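Local coordinates for actibind (PDB 3D3Z), which cleaves RNA as a ribonuclease of the T2 family, probably without base specificity but with a preference for adenylic acid, at residues D8-S12 and C13-N17; T76-L79 and E80-R84; E86-S89 and Y90-Y94; D151-T154 and A155-A159; Y169-S172 and D173-A177. All coordinates share one frame; numbering follows the deposited sequence.

Contact 1 of 5, residues D8-S12 and C13-N17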
# COMPACT_ATOMS: atom_id res chain seq x y z
N ASP A 8 8.56 -9.67 -19.39
CA ASP A 8 9.34 -8.57 -19.95
C ASP A 8 8.43 -7.47 -20.51
O ASP A 8 8.82 -6.75 -21.44
CB ASP A 8 10.36 -9.11 -20.94
CG ASP A 8 11.43 -9.94 -20.26
OD1 ASP A 8 12.32 -9.34 -19.63
OD2 ASP A 8 11.35 -11.18 -20.31
N SER A 9 7.25 -7.32 -19.92
CA SER A 9 6.36 -6.20 -20.24
C SER A 9 7.08 -4.87 -19.93
O SER A 9 7.90 -4.84 -19.01
CB SER A 9 5.05 -6.31 -19.45
OG SER A 9 4.30 -7.45 -19.82
N PRO A 10 6.76 -3.79 -20.67
CA PRO A 10 7.44 -2.52 -20.43
C PRO A 10 6.99 -1.82 -19.11
O PRO A 10 5.78 -1.78 -18.78
CB PRO A 10 7.04 -1.69 -21.63
CG PRO A 10 5.70 -2.19 -22.00
CD PRO A 10 5.74 -3.64 -21.72
N LEU A 11 7.98 -1.26 -18.42
CA LEU A 11 7.80 -0.66 -17.11
C LEU A 11 6.95 0.61 -17.20
O LEU A 11 7.18 1.48 -18.07
CB LEU A 11 9.18 -0.37 -16.50
CG LEU A 11 9.39 -0.18 -15.03
CD1 LEU A 11 8.98 -1.33 -14.12
CD2 LEU A 11 10.90 0.14 -14.87
N SER A 12 5.93 0.69 -16.35
CA SER A 12 5.10 1.88 -16.27
C SER A 12 5.97 3.09 -15.85
O SER A 12 6.98 2.93 -15.20
CB SER A 12 3.91 1.69 -15.31
OG SER A 12 4.35 1.35 -14.01
N CYS A 13 5.52 4.26 -16.26
CA CYS A 13 6.16 5.57 -16.07
C CYS A 13 7.51 5.73 -16.73
O CYS A 13 7.75 6.77 -17.31
CB CYS A 13 6.31 5.96 -14.59
SG CYS A 13 4.79 6.37 -13.81
N GLN A 14 8.37 4.71 -16.61
CA GLN A 14 9.71 4.72 -17.16
C GLN A 14 9.74 4.46 -18.66
O GLN A 14 10.81 4.55 -19.25
CB GLN A 14 10.63 3.74 -16.39
CG GLN A 14 10.70 4.04 -14.87
CD GLN A 14 11.78 3.27 -14.06
OE1 GLN A 14 12.96 3.25 -14.44
NE2 GLN A 14 11.38 2.70 -12.89
N THR A 15 8.58 4.14 -19.28
CA THR A 15 8.49 3.92 -20.74
C THR A 15 7.29 4.66 -21.31
O THR A 15 6.38 5.02 -20.59
CB THR A 15 8.42 2.37 -21.14
OG1 THR A 15 7.21 1.77 -20.66
CG2 THR A 15 9.60 1.59 -20.57
N ASP A 16 7.28 4.83 -22.63
CA ASP A 16 6.21 5.50 -23.31
C ASP A 16 5.29 4.51 -24.06
O ASP A 16 5.50 4.22 -25.25
CB ASP A 16 6.75 6.54 -24.32
CG ASP A 16 5.63 7.31 -24.96
OD1 ASP A 16 4.58 7.38 -24.33
OD2 ASP A 16 5.77 7.82 -26.09
N ASN A 17 4.23 4.06 -23.40
CA ASN A 17 3.36 3.01 -23.95
C ASN A 17 1.89 3.35 -23.72
O ASN A 17 1.57 4.20 -22.88
CB ASN A 17 3.74 1.68 -23.31
CG ASN A 17 5.02 1.11 -23.87
OD1 ASN A 17 6.08 1.06 -23.19
ND2 ASN A 17 4.95 0.66 -25.13
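Thr15 turns its hydroxyl back onto the main chain of Leu11, with OG1 2.6 Å from Leu11 O. The same OG1 lies 2.9 Å from Asn17 OD1, and since a hydroxyl has a single proton, these two oxygens compete for it. The first torsion of Thr15 (chi1 66°) sets OG1 between its own backbone N and carbonyl carbon, facing Leu11 O, while CG2 stays alongside the same oxygen at 3.5 Å. Further round the bend, Gln14 N donates to Ser12 O at 2.7 Å with an N-H...O angle of 156°. This i to i+2 bond and the positive phi of Cys13 make a classic gamma turn, in which the donor lies well above the carbonyl plane. Packing flanks both polar links. Pro10 CB meets Asn17 OD1 at 3.3 Å, the proline ring and the asparagine side chain crossing at a slant. Leu11 and Gln14 run side by side in the same direction, and Leu11 CD2 comes to 3.4 Å from Gln14 CD. The whole bend sits at the surface, in the long loop that precedes strand 29-35. The Cys13-Cys58 disulfide ties the turn covalently to another loop. Ser12 fastens it to the sheet: its OG bonds to Gly28 O as well as Val205 N, and its backbone bonds to Val205 of strand 195-206.

Contact 2 of 5, residues T76-L79 and E80-R84. With NAG (2-acetamido-2-deoxy-beta-D-glucopyranose), chain C; NAG (2-acetamido-2-deoxy-beta-D-glucopyranose), chain B.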
# COMPACT_ATOMS: atom_id res chain seq x y z
N THR A 76 -16.61 -6.65 2.93
CA THR A 76 -16.52 -7.83 3.76
C THR A 76 -17.37 -8.99 3.14
O THR A 76 -16.97 -10.14 3.06
CB THR A 76 -17.02 -7.47 5.17
OG1 THR A 76 -16.11 -6.53 5.73
CG2 THR A 76 -17.09 -8.73 6.09
N SER A 77 -18.58 -8.66 2.74
CA SER A 77 -19.42 -9.63 2.03
C SER A 77 -18.86 -10.11 0.70
O SER A 77 -19.01 -11.30 0.37
CB SER A 77 -20.77 -9.00 1.76
OG SER A 77 -21.38 -8.75 3.02
N ILE A 78 -18.19 -9.23 -0.04
CA ILE A 78 -17.59 -9.62 -1.32
C ILE A 78 -16.49 -10.64 -1.06
O ILE A 78 -16.43 -11.70 -1.70
CB ILE A 78 -17.07 -8.42 -2.08
CG1 ILE A 78 -18.22 -7.57 -2.63
CG2 ILE A 78 -16.19 -8.88 -3.17
CD1 ILE A 78 -17.87 -6.23 -3.10
N LEU A 79 -15.66 -10.36 -0.05
CA LEU A 79 -14.57 -11.28 0.28
C LEU A 79 -15.09 -12.62 0.78
O LEU A 79 -14.55 -13.67 0.42
CB LEU A 79 -13.60 -10.69 1.34
CG LEU A 79 -12.82 -9.42 0.85
CD1 LEU A 79 -11.90 -8.81 1.98
CD2 LEU A 79 -11.99 -9.59 -0.41
N GLU A 80 -16.11 -12.59 1.63
CA GLU A 80 -16.72 -13.82 2.13
C GLU A 80 -17.32 -14.67 1.02
O GLU A 80 -17.08 -15.85 0.96
CB GLU A 80 -17.79 -13.51 3.14
CG GLU A 80 -17.19 -13.05 4.49
CD GLU A 80 -18.16 -12.34 5.42
OE1 GLU A 80 -19.21 -11.80 4.96
OE2 GLU A 80 -17.84 -12.30 6.64
N ALA A 81 -18.08 -14.04 0.13
CA ALA A 81 -18.65 -14.71 -1.04
C ALA A 81 -17.61 -15.36 -1.94
O ALA A 81 -17.86 -16.39 -2.55
CB ALA A 81 -19.53 -13.75 -1.79
N GLN A 82 -16.39 -14.83 -1.97
CA GLN A 82 -15.32 -15.35 -2.78
C GLN A 82 -14.46 -16.33 -2.02
O GLN A 82 -13.44 -16.78 -2.54
CB GLN A 82 -14.48 -14.21 -3.37
CG GLN A 82 -15.29 -13.31 -4.26
CD GLN A 82 -14.58 -12.07 -4.75
OE1 GLN A 82 -13.38 -11.89 -4.57
NE2 GLN A 82 -15.33 -11.17 -5.36
N ASN A 83 -14.91 -16.70 -0.82
CA ASN A 83 -14.21 -17.61 0.08
C ASN A 83 -12.81 -17.15 0.47
O ASN A 83 -11.91 -17.98 0.68
CB ASN A 83 -14.21 -19.01 -0.51
CG ASN A 83 -15.59 -19.36 -1.10
OD1 ASN A 83 -16.61 -19.21 -0.40
ND2 ASN A 83 -15.62 -19.68 -2.41
N ARG A 84 -12.60 -15.84 0.53
CA ARG A 84 -11.26 -15.31 0.88
C ARG A 84 -11.20 -15.05 2.37
O ARG A 84 -10.93 -13.92 2.85
CB ARG A 84 -10.96 -14.06 0.08
CG ARG A 84 -11.15 -14.25 -1.42
CD ARG A 84 -10.54 -13.12 -2.15
NE ARG A 84 -10.99 -12.98 -3.52
CZ ARG A 84 -10.20 -12.92 -4.59
NH1 ARG A 84 -8.90 -13.06 -4.47
NH2 ARG A 84 -10.75 -12.74 -5.78
C1 NAG C . -16.93 -19.94 -2.98
C2 NAG C . -16.88 -19.89 -4.52
C3 NAG C . -18.25 -20.19 -5.13
C4 NAG C . -18.95 -21.39 -4.45
C5 NAG C . -18.80 -21.35 -2.93
C6 NAG C . -19.31 -22.63 -2.27
C7 NAG C . -15.05 -18.52 -5.35
C8 NAG C . -14.63 -17.31 -6.12
N2 NAG C . -16.32 -18.63 -4.99
O3 NAG C . -18.06 -20.44 -6.51
O4 NAG C . -20.33 -21.42 -4.76
O5 NAG C . -17.44 -21.21 -2.62
O6 NAG C . -18.41 -23.68 -2.58
O7 NAG C . -14.20 -19.34 -5.04
C1 NAG B . -22.09 -6.23 -3.01
C2 NAG B . -22.78 -7.55 -3.43
C3 NAG B . -22.98 -7.56 -4.94
C4 NAG B . -23.64 -6.29 -5.41
C5 NAG B . -22.84 -5.07 -4.92
C6 NAG B . -23.41 -3.73 -5.39
C7 NAG B . -22.22 -9.49 -2.04
C8 NAG B . -21.40 -10.73 -1.80
N2 NAG B . -21.97 -8.71 -3.10
O3 NAG B . -23.70 -8.72 -5.34
O4 NAG B . -23.65 -6.40 -6.81
O5 NAG B . -22.80 -5.11 -3.50
O6 NAG B . -24.76 -3.63 -5.02
O7 NAG B . -23.08 -9.21 -1.21
O HOH W 1 -21.12 -10.28 5.74
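Leu79 O receives two main-chain N-H groups where the helix ends: Arg84 N at 2.9 Å, close to straight at 162°, and Gln82 N in a weak bond at 3.2 Å. A second oxygen held twice is Gln82 OE1, which Arg84 grips side-on. Arg84 NE approaches Gln82 OE1 in the plane of the amide at 2.8 Å, and Arg84 NH2 reaches the same OE1 from above that plane at 3.0 Å, so the guanidinium is fixed with its edge against the amide. Gln82 NE2 bonds in turn to Gln133 O, and Arg84 NH2 forms a salt bridge with Asp138. The extended chain of Gln82 runs beside Ile78, its CG resting over Ile78 O and NE2 lying against Ile78 CG2 at 3.3 Å. Leu79 CD2 and Arg84 CD touch more loosely, their side chains nearly perpendicular. On the outer side, Glu80 lies alongside Thr76, with OE2 against Thr76 CG2, and a water donates to Glu80 OE1 at 2.6 Å while also bonding Ser77 OG. Ala81 CB meets the acetamido methyl C8 of one N-acetylglucosamine, chain B. Another, chain C, is bonded covalently through its C1 to Asn83 ND2. Asn83 has a positive phi and is the C-prime residue of a Schellman motif, defined by Arg84 N to Leu79 O and Asn83 N to Glu80 O, which ends helix 75-81 and presents the glycosylated asparagine at the surface.

Contact 3 of 5, residues E86-S89 and Y90-Y94. With EDO (1,2-ethanediol), chain F.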
# COMPACT_ATOMS: atom_id res chain seq x y z
N GLU A 86 -9.11 -16.42 4.78
CA GLU A 86 -7.81 -16.14 5.38
C GLU A 86 -7.38 -14.70 5.11
O GLU A 86 -6.76 -14.06 5.97
CB GLU A 86 -6.72 -17.10 4.90
CG GLU A 86 -6.92 -18.53 5.37
CD GLU A 86 -6.43 -18.83 6.77
OE1 GLU A 86 -6.55 -18.00 7.71
OE2 GLU A 86 -5.95 -19.99 6.93
N LEU A 87 -7.71 -14.19 3.91
CA LEU A 87 -7.44 -12.82 3.57
C LEU A 87 -8.20 -11.85 4.46
O LEU A 87 -7.61 -10.89 4.96
CB LEU A 87 -7.79 -12.53 2.10
CG LEU A 87 -7.75 -11.09 1.57
CD1 LEU A 87 -6.29 -10.55 1.60
CD2 LEU A 87 -8.27 -11.07 0.18
N LEU A 88 -9.51 -12.09 4.66
CA LEU A 88 -10.29 -11.22 5.51
C LEU A 88 -9.75 -11.23 6.98
O LEU A 88 -9.64 -10.17 7.56
CB LEU A 88 -11.78 -11.57 5.45
CG LEU A 88 -12.84 -10.78 6.21
CD1 LEU A 88 -12.89 -9.27 5.89
CD2 LEU A 88 -14.24 -11.45 5.90
N SER A 89 -9.39 -12.39 7.51
CA SER A 89 -8.78 -12.54 8.84
C SER A 89 -7.47 -11.74 8.94
O SER A 89 -7.24 -10.97 9.90
CB SER A 89 -8.46 -14.02 9.11
OG SER A 89 -9.63 -14.78 9.28
N TYR A 90 -6.64 -11.91 7.93
CA TYR A 90 -5.41 -11.16 7.82
C TYR A 90 -5.69 -9.62 7.73
O TYR A 90 -4.98 -8.82 8.36
CB TYR A 90 -4.57 -11.65 6.64
CG TYR A 90 -3.21 -10.97 6.51
CD1 TYR A 90 -2.06 -11.60 6.95
CD2 TYR A 90 -3.08 -9.72 5.87
CE1 TYR A 90 -0.81 -10.97 6.84
CE2 TYR A 90 -1.84 -9.07 5.79
CZ TYR A 90 -0.72 -9.72 6.27
OH TYR A 90 0.50 -9.14 6.16
N MET A 91 -6.68 -9.19 6.95
CA MET A 91 -7.00 -7.79 6.90
C MET A 91 -7.46 -7.18 8.23
O MET A 91 -7.14 -5.99 8.56
CB MET A 91 -8.01 -7.50 5.81
CG MET A 91 -7.47 -7.74 4.40
SD MET A 91 -8.77 -7.72 3.16
CE MET A 91 -9.72 -6.22 3.57
N LYS A 92 -8.24 -7.95 8.99
CA LYS A 92 -8.59 -7.53 10.33
C LYS A 92 -7.38 -7.26 11.23
O LYS A 92 -7.39 -6.32 12.03
CB LYS A 92 -9.49 -8.59 10.96
CG LYS A 92 -10.88 -8.60 10.38
CD LYS A 92 -11.68 -9.76 10.95
CE LYS A 92 -13.09 -9.92 10.35
NZ LYS A 92 -13.68 -11.32 10.43
N GLU A 93 -6.33 -8.07 11.07
CA GLU A 93 -5.11 -7.97 11.85
C GLU A 93 -4.14 -6.86 11.36
O GLU A 93 -3.69 -6.03 12.15
CB GLU A 93 -4.41 -9.34 11.89
CG GLU A 93 -3.05 -9.31 12.54
CD GLU A 93 -3.05 -8.85 14.00
OE1 GLU A 93 -4.10 -8.75 14.62
OE2 GLU A 93 -1.98 -8.53 14.50
N TYR A 94 -3.93 -6.83 10.04
CA TYR A 94 -2.88 -6.04 9.41
C TYR A 94 -3.38 -4.87 8.56
O TYR A 94 -2.57 -4.06 8.20
CB TYR A 94 -1.90 -6.93 8.62
CG TYR A 94 -1.01 -7.85 9.45
CD1 TYR A 94 0.15 -7.40 10.04
CD2 TYR A 94 -1.30 -9.21 9.55
CE1 TYR A 94 0.95 -8.25 10.78
CE2 TYR A 94 -0.52 -10.05 10.32
CZ TYR A 94 0.61 -9.57 10.92
OH TYR A 94 1.40 -10.40 11.68
C1 EDO F . -6.43 -5.08 16.52
O1 EDO F . -5.89 -3.75 16.68
C2 EDO F . -6.32 -5.47 15.04
O2 EDO F . -5.01 -5.20 14.51
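Glu86 O takes the N-H of Tyr90 at 2.9 Å, with Tyr90 CB resting against the same carbonyl. Leu87 comes next, its O accepting from Met91 N at 2.8 Å. With CG of Leu87 anti to the backbone N (chi1 173°), the branch leans along the helix toward Met91, and its CG meets Met91 SD at 3.9 Å as the two side chains slant across each other. Met91 CG passes over Leu87 O at 3.2 Å before the chain bends at its last torsion. These are the i to i+4 contacts of a regular alpha-helix, 85-94, whose inner face is built from Leu87, Leu88 and Met91: Leu87 packs on Val144 of helix 134-147, and both Leu88 and Met91 on Trp108 of helix 104-116. Leu88 O bonds Lys92 N at 3.0 Å, and the extended lysine passes its CE near Leu88 CG. Ser89 O receives Glu93 N in a longer bond of 3.3 Å, while Ser89 OG turns back to Thr85 O. One helical turn beyond Tyr90, Tyr94 CD2 sits 3.2 Å above one face of the Tyr90 ring, toward its rim. The ring of Tyr94 has Glu93 CG over one face and Tyr90 OH over the other.

Contact 4 of 5, residues D151-T154 and A155-A159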
# COMPACT_ATOMS: atom_id res chain seq x y z
N ASP A 151 8.39 -5.26 5.19
CA ASP A 151 8.34 -5.30 6.64
C ASP A 151 9.24 -4.16 7.19
O ASP A 151 10.39 -4.36 7.57
CB ASP A 151 8.76 -6.67 7.16
CG ASP A 151 8.68 -6.79 8.67
OD1 ASP A 151 8.34 -5.83 9.39
OD2 ASP A 151 9.02 -7.88 9.17
N SER A 152 8.65 -2.98 7.22
CA SER A 152 9.19 -1.74 7.77
C SER A 152 9.73 -1.89 9.19
O SER A 152 10.85 -1.45 9.47
CB SER A 152 8.06 -0.69 7.72
OG SER A 152 7.67 -0.46 6.39
N TYR A 153 8.97 -2.49 10.09
CA TYR A 153 9.43 -2.66 11.47
C TYR A 153 10.78 -3.37 11.55
O TYR A 153 11.67 -2.92 12.28
CB TYR A 153 8.44 -3.39 12.34
CG TYR A 153 8.86 -3.41 13.79
CD1 TYR A 153 8.34 -2.46 14.66
CD2 TYR A 153 9.81 -4.32 14.28
CE1 TYR A 153 8.70 -2.44 15.98
CE2 TYR A 153 10.20 -4.29 15.63
CZ TYR A 153 9.64 -3.33 16.46
OH TYR A 153 9.96 -3.24 17.80
N THR A 154 10.90 -4.49 10.84
CA THR A 154 12.13 -5.25 10.84
C THR A 154 13.27 -4.53 10.12
O THR A 154 14.40 -4.56 10.58
CB THR A 154 11.93 -6.63 10.24
OG1 THR A 154 10.97 -7.32 11.04
CG2 THR A 154 13.23 -7.44 10.29
N ALA A 155 12.98 -3.89 9.01
CA ALA A 155 14.02 -3.14 8.31
C ALA A 155 14.58 -2.03 9.24
O ALA A 155 15.79 -1.77 9.25
CB ALA A 155 13.48 -2.54 7.04
N LEU A 156 13.69 -1.37 9.98
CA LEU A 156 14.08 -0.34 10.95
C LEU A 156 14.84 -0.96 12.12
O LEU A 156 15.93 -0.51 12.48
CB LEU A 156 12.88 0.50 11.43
CG LEU A 156 12.30 1.48 10.39
CD1 LEU A 156 10.87 1.89 10.77
CD2 LEU A 156 13.15 2.74 10.17
N SER A 157 14.28 -2.00 12.69
CA SER A 157 14.91 -2.71 13.78
C SER A 157 16.35 -3.14 13.51
O SER A 157 17.21 -3.06 14.42
CB SER A 157 14.11 -3.96 14.12
OG SER A 157 14.54 -4.47 15.35
N ASP A 158 16.59 -3.64 12.29
CA ASP A 158 17.88 -4.20 11.86
C ASP A 158 18.96 -3.12 11.76
O ASP A 158 20.15 -3.42 11.76
CB ASP A 158 17.78 -4.81 10.45
CG ASP A 158 17.08 -6.15 10.41
OD1 ASP A 158 16.84 -6.78 11.47
OD2 ASP A 158 16.76 -6.58 9.28
N ALA A 159 18.50 -1.88 11.58
CA ALA A 159 19.31 -0.69 11.55
C ALA A 159 19.32 0.01 12.91
O ALA A 159 19.70 1.16 12.99
CB ALA A 159 18.77 0.25 10.49
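Asp158 reaches back over the carbonyl of Thr154, one helical turn earlier. Its CB lies 3.4 Å from Thr154 O, and CG comes nearer still, at 3.1 Å. OD1 and OD2 are then equally far from Thr154 O, so the carbonyl oxygen faces the carboxylate carbon and leans to neither acceptor. At the tip, OD2 brushes Thr154 CG2 at 3.8 Å, the two side chains running aslant. The first torsion (chi1 -76°), with CG anti to the carbonyl carbon, folds the group back in this way, and the Asp158 N-H bonds the same Thr154 O at 2.9 Å. Thr154 itself looks the other way with its hydroxyl, OG1 donating to Asp151 OD2 at 2.8 Å. Asp151 is the N-cap of helix 152-158: its OD1 accepts from Thr154 N at 3.2 Å. Both carboxylate oxygens are approached from above their plane, and together they hold the acid over the first turn, where its negative charge would probably be stabilised by the helix end. Deeper in the helix, Tyr153 O accepts from Ser157 N at 2.8 Å, and the tyrosine ring passes obliquely by Ser157 CB. Leu156 lays CB, CG and CD1 against Ser152 O, which also takes its N-H. On this buried side Ala155 and Leu156 pack on Leu178 of helix 171-179, while Ser152 OG bonds Tyr201 OH and Gln34 OE1.

Contact 5 of 5, residues Y169-S172 and D173-A177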
# COMPACT_ATOMS: atom_id res chain seq x y z
N TYR A 169 15.21 9.95 16.66
CA TYR A 169 15.87 9.42 15.48
C TYR A 169 16.02 10.45 14.40
O TYR A 169 15.31 11.47 14.36
CB TYR A 169 15.12 8.16 14.95
CG TYR A 169 15.07 7.00 15.91
CD1 TYR A 169 16.17 6.17 16.08
CD2 TYR A 169 13.91 6.71 16.65
CE1 TYR A 169 16.14 5.12 16.96
CE2 TYR A 169 13.87 5.65 17.54
CZ TYR A 169 14.98 4.86 17.68
OH TYR A 169 14.96 3.78 18.54
N LYS A 170 16.99 10.17 13.53
CA LYS A 170 17.31 11.02 12.38
C LYS A 170 16.59 10.54 11.11
O LYS A 170 16.57 9.37 10.82
CB LYS A 170 18.84 11.09 12.17
CG LYS A 170 19.55 11.98 13.25
CD LYS A 170 20.95 11.46 13.66
CE LYS A 170 21.28 11.63 15.19
NZ LYS A 170 22.62 10.95 15.57
N LEU A 171 16.07 11.47 10.33
CA LEU A 171 15.35 11.13 9.13
C LEU A 171 16.15 10.28 8.17
O LEU A 171 15.63 9.33 7.58
CB LEU A 171 14.85 12.38 8.42
CG LEU A 171 13.99 12.20 7.19
CD1 LEU A 171 12.75 11.27 7.45
CD2 LEU A 171 13.55 13.56 6.68
N SER A 172 17.42 10.66 7.99
CA SER A 172 18.26 10.01 7.01
C SER A 172 18.50 8.56 7.41
O SER A 172 18.66 7.73 6.54
CB SER A 172 19.60 10.78 6.83
OG SER A 172 20.53 10.36 7.83
N ASP A 173 18.58 8.27 8.71
CA ASP A 173 18.76 6.91 9.18
C ASP A 173 17.51 6.03 8.88
O ASP A 173 17.65 4.86 8.47
CB ASP A 173 19.07 6.89 10.69
CG ASP A 173 20.55 7.30 11.02
OD1 ASP A 173 21.36 7.39 10.08
OD2 ASP A 173 20.88 7.50 12.20
N ILE A 174 16.34 6.62 9.12
CA ILE A 174 15.01 6.00 8.86
C ILE A 174 14.93 5.69 7.36
O ILE A 174 14.64 4.56 6.96
CB ILE A 174 13.84 6.94 9.29
CG1 ILE A 174 13.78 7.07 10.81
CG2 ILE A 174 12.45 6.43 8.72
CD1 ILE A 174 12.99 8.26 11.29
N GLU A 175 15.18 6.70 6.54
CA GLU A 175 15.21 6.57 5.10
C GLU A 175 16.16 5.52 4.54
O GLU A 175 15.81 4.79 3.59
CB GLU A 175 15.55 7.92 4.47
CG GLU A 175 14.41 8.92 4.57
CD GLU A 175 14.77 10.27 4.03
OE1 GLU A 175 15.98 10.60 4.05
OE2 GLU A 175 13.85 11.00 3.60
N ASP A 176 17.36 5.44 5.12
CA ASP A 176 18.34 4.47 4.68
C ASP A 176 17.91 3.05 5.05
O ASP A 176 18.04 2.13 4.23
CB ASP A 176 19.74 4.75 5.27
CG ASP A 176 20.37 6.05 4.78
OD1 ASP A 176 19.94 6.65 3.77
OD2 ASP A 176 21.38 6.46 5.42
N ALA A 177 17.41 2.89 6.28
CA ALA A 177 17.00 1.60 6.81
C ALA A 177 15.90 0.95 5.94
O ALA A 177 15.89 -0.28 5.73
CB ALA A 177 16.51 1.76 8.23
O HOH W 2 18.83 7.84 14.12
O HOH W 3 21.88 8.04 7.66
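Lys170 O, at the N-cap, opens the helix by accepting from Ile174 N at 3.2 Å and, weakly, from Asp173 N, while Leu171 O and Ser172 O continue the i to i+4 pattern with Glu175 N and Asp176 N. The Leu171 bond is almost straight (176°). The extended chain of Glu175 slants across Leu171: its CG lies over Leu171 O, and its carboxylate carbon CD stands 3.8 Å from Leu171 CG. Glu175 OE2 has its salt bridge with Arg219. Asp176 CG lies 3.0 Å from Ser172 O, with both carboxylate oxygens slightly farther off. Toward the interior, Ile174 CD1 meets Tyr169 CB at 4.2 Å, and Ile174 also packs on Val189 of strand 188-192 and Leu156 of helix 152-158. Two waters knit the polar side together. One accepts from Lys170 N and donates to Asp173 OD2 at 2.8 Å. The other accepts from Ser172 OG at 2.7 Å, a hydroxyl set between its backbone N and carbonyl carbon (chi1 85°). It donates to Asp173 OD1 at 2.6 Å and to Asp176 OD2. Both protons of this second water are thus committed to carboxylates, which fixes its orientation and probably eases the repulsion between the two acids. The charge of Asp173, in the first turn, would probably be stabilised by the helix end, with the Lys170 ammonium close to it but not paired.

In the fold
From the N terminus, the five contacts follow one another in series, none nested or crossed. Contact 1 closes a turn in the loop before strand 29-35 and is tied to strand 195-206. Contacts 2 and 3 lie on consecutive helices, 75-81 and 85-94, whose side chains interlock: Leu79 CD1 meets Met91 SD at 3.5 Å, and Leu88 packs on Thr76 and Glu80. Contacts 1 and 3 lie on opposite sides of the chain's centre. Contacts 4 and 5 form a second touching pair on helices 152-158 and 171-179, joined where Ala159 CB meets Ala177 CB at 3.5 Å. The pairs stay apart: contacts 3 and 4 are about 8 Å apart at their nearest atoms.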